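Local coordinates for peroxisomal membrane protein LPX1 (Saccharomyces cerevisiae, PDB 2Y6U) that hydrolyses acyl esters in peroxisomes, with lipase and phospholipase A activity, as a member of the alpha/beta hydrolase family, at residues N54-H59 with L90-V95. Residues are numbered along the deposited sequence; the frame is centred on the assembly and turned at random.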
ATOM      1  N   ASN A  54       1.856 -13.508  16.013  1.00 28.02           N
ATOM      2  CA  ASN A  54       0.702 -12.665  15.852  1.00 27.24           C
ATOM      3  C   ASN A  54      -0.149 -13.225  14.693  1.00 27.54           C
ATOM      4  O   ASN A  54       0.400 -13.551  13.643  1.00 28.13           O
ATOM      5  CB  ASN A  54       1.123 -11.215  15.499  1.00 27.57           C
ATOM      6  CG  ASN A  54       1.976 -10.589  16.572  1.00 31.20           C
ATOM      7  OD1 ASN A  54       1.569 -10.643  17.727  1.00 29.51           O
ATOM      8  ND2 ASN A  54       3.180 -10.118  16.246  1.00 28.46           N
ATOM      9  N   LEU A  55      -1.428 -13.306  14.905  1.00 23.13           N
ATOM     10  CA  LEU A  55      -2.355 -13.845  13.952  1.00 24.37           C
ATOM     11  C   LEU A  55      -3.402 -12.877  13.571  1.00 25.47           C
ATOM     12  O   LEU A  55      -3.985 -12.235  14.435  1.00 26.64           O
ATOM     13  CB  LEU A  55      -3.022 -15.095  14.543  1.00 27.04           C
ATOM     14  CG  LEU A  55      -2.296 -16.405  14.557  1.00 32.46           C
ATOM     15  CD1 LEU A  55      -0.912 -16.436  14.932  1.00 34.31           C
ATOM     16  CD2 LEU A  55      -3.117 -17.491  15.437  1.00 33.23           C
ATOM     17  N   VAL A  56      -3.696 -12.792  12.274  1.00 23.14           N
ATOM     18  CA  VAL A  56      -4.677 -11.856  11.792  1.00 22.96           C
ATOM     19  C   VAL A  56      -5.701 -12.641  10.951  1.00 22.82           C
ATOM     20  O   VAL A  56      -5.318 -13.323  10.067  1.00 21.62           O
ATOM     21  CB  VAL A  56      -4.059 -10.762  10.926  1.00 22.54           C
ATOM     22  CG1 VAL A  56      -5.163  -9.821  10.383  1.00 23.07           C
ATOM     23  CG2 VAL A  56      -2.960  -9.971  11.762  1.00 19.87           C
ATOM     24  N   PHE A  57      -6.967 -12.614  11.343  1.00 21.52           N
ATOM     25  CA  PHE A  57      -7.974 -13.464  10.675  1.00 23.18           C
ATOM     26  C   PHE A  57      -8.965 -12.567   9.918  1.00 21.98           C
ATOM     27  O   PHE A  57      -9.476 -11.601  10.479  1.00 22.39           O
ATOM     28  CB  PHE A  57      -8.826 -14.229  11.685  1.00 24.32           C
ATOM     29  CG  PHE A  57      -8.146 -15.407  12.314  1.00 25.82           C
ATOM     30  CD1 PHE A  57      -7.358 -15.245  13.458  1.00 23.37           C
ATOM     31  CD2 PHE A  57      -8.289 -16.677  11.772  1.00 24.85           C
ATOM     32  CE1 PHE A  57      -6.746 -16.349  14.046  1.00 29.70           C
ATOM     33  CE2 PHE A  57      -7.697 -17.778  12.371  1.00 24.94           C
ATOM     34  CZ  PHE A  57      -6.908 -17.596  13.507  1.00 27.36           C
ATOM     35  N   LEU A  58      -9.212 -12.941   8.666  1.00 21.47           N
ATOM     36  CA  LEU A  58      -9.994 -12.174   7.689  1.00 20.94           C
ATOM     37  C   LEU A  58     -11.183 -12.997   7.235  1.00 22.30           C
ATOM     38  O   LEU A  58     -11.025 -14.067   6.561  1.00 23.83           O
ATOM     39  CB  LEU A  58      -9.096 -11.745   6.512  1.00 21.09           C
ATOM     40  CG  LEU A  58      -7.809 -10.995   6.830  1.00 22.03           C
ATOM     41  CD1 LEU A  58      -7.127 -10.640   5.454  1.00 18.34           C
ATOM     42  CD2 LEU A  58      -8.108  -9.801   7.767  1.00 20.71           C
ATOM     43  N   HIS A  59     -12.373 -12.579   7.635  1.00 22.10           N
ATOM     44  CA  HIS A  59     -13.578 -13.304   7.318  1.00 23.31           C
ATOM     45  C   HIS A  59     -13.968 -13.304   5.815  1.00 22.29           C
ATOM     46  O   HIS A  59     -13.512 -12.479   5.022  1.00 23.87           O
ATOM     47  CB  HIS A  59     -14.795 -12.705   8.095  1.00 23.66           C
ATOM     48  CG  HIS A  59     -15.088 -11.271   7.692  1.00 24.38           C
ATOM     49  ND1 HIS A  59     -15.723 -10.949   6.500  1.00 22.67           N
ATOM     50  CD2 HIS A  59     -14.817 -10.096   8.311  1.00 26.45           C
ATOM     51  CE1 HIS A  59     -15.808  -9.621   6.416  1.00 27.08           C
ATOM     52  NE2 HIS A  59     -15.251  -9.084   7.490  1.00 24.00           N
ATOM     53  N   LEU A  90      -5.780 -10.585  15.884  1.00 24.87           N
ATOM     54  CA  LEU A  90      -6.692  -9.526  15.417  1.00 23.87           C
ATOM     55  C   LEU A  90      -7.808 -10.120  14.610  1.00 25.52           C
ATOM     56  O   LEU A  90      -7.571 -10.834  13.619  1.00 25.12           O
ATOM     57  CB  LEU A  90      -5.963  -8.546  14.519  1.00 22.85           C
ATOM     58  CG  LEU A  90      -4.621  -8.013  15.009  1.00 29.19           C
ATOM     59  CD1 LEU A  90      -3.964  -6.998  14.030  1.00 24.12           C
ATOM     60  CD2 LEU A  90      -4.749  -7.343  16.422  1.00 28.52           C
ATOM     61  N   LEU A  91      -9.032  -9.786  14.954  1.00 23.50           N
ATOM     62  CA  LEU A  91     -10.162 -10.192  14.266  1.00 23.90           C
ATOM     63  C   LEU A  91     -10.865  -8.967  13.683  1.00 24.55           C
ATOM     64  O   LEU A  91     -11.330  -8.080  14.403  1.00 26.29           O
ATOM     65  CB  LEU A  91     -11.130 -10.944  15.176  1.00 25.15           C
ATOM     66  CG  LEU A  91     -10.685 -12.254  15.821  1.00 27.18           C
ATOM     67  CD1 LEU A  91     -11.948 -12.928  16.493  1.00 25.61           C
ATOM     68  CD2 LEU A  91      -9.893 -13.127  14.980  1.00 25.31           C
ATOM     69  N   ILE A  92     -10.813  -8.833  12.379  1.00 24.77           N
ATOM     70  CA  ILE A  92     -11.192  -7.589  11.713  1.00 23.90           C
ATOM     71  C   ILE A  92     -12.536  -7.714  10.935  1.00 25.32           C
ATOM     72  O   ILE A  92     -12.766  -8.681  10.228  1.00 24.66           O
ATOM     73  CB  ILE A  92     -10.065  -7.191  10.722  1.00 24.05           C
ATOM     74  CG1 ILE A  92      -8.784  -6.896  11.477  1.00 23.55           C
ATOM     75  CG2 ILE A  92     -10.468  -5.946   9.802  1.00 22.47           C
ATOM     76  CD1 ILE A  92      -7.499  -6.772  10.521  1.00 23.27           C
ATOM     77  N   ASP A  93     -13.417  -6.695  11.050  1.00 25.51           N
ATOM     78  CA  ASP A  93     -14.608  -6.607  10.195  1.00 24.13           C
ATOM     79  C   ASP A  93     -14.345  -5.608   9.085  1.00 24.56           C
ATOM     80  O   ASP A  93     -13.978  -4.431   9.302  1.00 23.55           O
ATOM     81  CB  ASP A  93     -15.810  -6.100  10.920  1.00 26.43           C
ATOM     82  CG  ASP A  93     -16.519  -7.157  11.739  1.00 29.45           C
ATOM     83  OD1 ASP A  93     -16.521  -8.330  11.375  1.00 30.00           O
ATOM     84  OD2 ASP A  93     -17.118  -6.761  12.754  1.00 29.02           O
ATOM     85  N   GLN A  94     -14.501  -6.074   7.861  1.00 24.27           N
ATOM     86  CA  GLN A  94     -14.376  -5.180   6.686  1.00 22.10           C
ATOM     87  C   GLN A  94     -15.438  -4.072   6.818  1.00 23.70           C
ATOM     88  O   GLN A  94     -16.454  -4.243   7.518  1.00 24.51           O
ATOM     89  CB  GLN A  94     -14.643  -5.995   5.449  1.00 23.02           C
ATOM     90  CG  GLN A  94     -13.547  -7.028   5.132  1.00 22.16           C
ATOM     91  CD  GLN A  94     -12.233  -6.315   4.843  1.00 21.33           C
ATOM     92  OE1 GLN A  94     -12.111  -5.525   3.911  1.00 23.66           O
ATOM     93  NE2 GLN A  94     -11.230  -6.618   5.634  1.00 21.19           N
ATOM     94  N   VAL A  95     -15.248  -2.953   6.091  1.00 22.72           N
ATOM     95  CA  VAL A  95     -16.060  -1.743   6.276  1.00 23.92           C
ATOM     96  C   VAL A  95     -17.542  -1.980   6.143  1.00 25.53           C
ATOM     97  O   VAL A  95     -18.324  -1.306   6.815  1.00 25.23           O
ATOM     98  CB  VAL A  95     -15.657  -0.575   5.301  1.00 24.51           C
ATOM     99  CG1 VAL A  95     -14.274   0.051   5.662  1.00 20.28           C
ATOM    100  CG2 VAL A  95     -15.769  -1.023   3.837  1.00 23.43           C
TER
HETATM  101  O   HOH W   1     -12.249 -11.389  10.356  1.00 23.32           O
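The His59 ring turns its edge to segment 90-95: Asp93 CA and the backbone N of Gln94 lie there in the ring plane, and Ile92 O sits near that plane, 3.1 Å from His59 CD2. The Phe57 ring has Leu90 O near its plane at one edge, while Leu91 CD2 reaches Phe57 CD1 obliquely; Trp68 meets this ring and His97 that of His59. Here two neighbouring parallel strands of the central alpha/beta-hydrolase sheet, 51-58 and 84-92, run out into loops at their C-terminal ends. The ladder is regular at first: Leu90 N donates to Leu55 O (2.8 Å), and Phe57 N to Leu90 O at 3.0 Å, almost straight at 174°. Farther on the strands spread, and a water bridges them, donating to Phe57 O and Ile92 O and accepting from His59 N. One sheet face carries Val56, whose CG1, anti to the backbone N (chi1 177°), meets Ile92 CD1 at 3.8 Å; Leu58 CD2 flanks the same methyl, and helix 114-125 packs against Leu58 and Ile92. On the other face Leu91 CD2 lies 3.6 Å from Phe57 CB. Asp93 OD1 and OD2 accept from the backbone N of Lys65 and of Asp99. Across the loops Gln94 N donates to His59 NE2 at 3.1 Å, its N-H pointing at the ring nitrogen at 177°. With an alanine at His59, the backbone N-H of Gln94 is likely to be left without this acceptor and the two loops less firmly joined. Gln94 CG also touches the ring, 3.6 Å from His59 NE2.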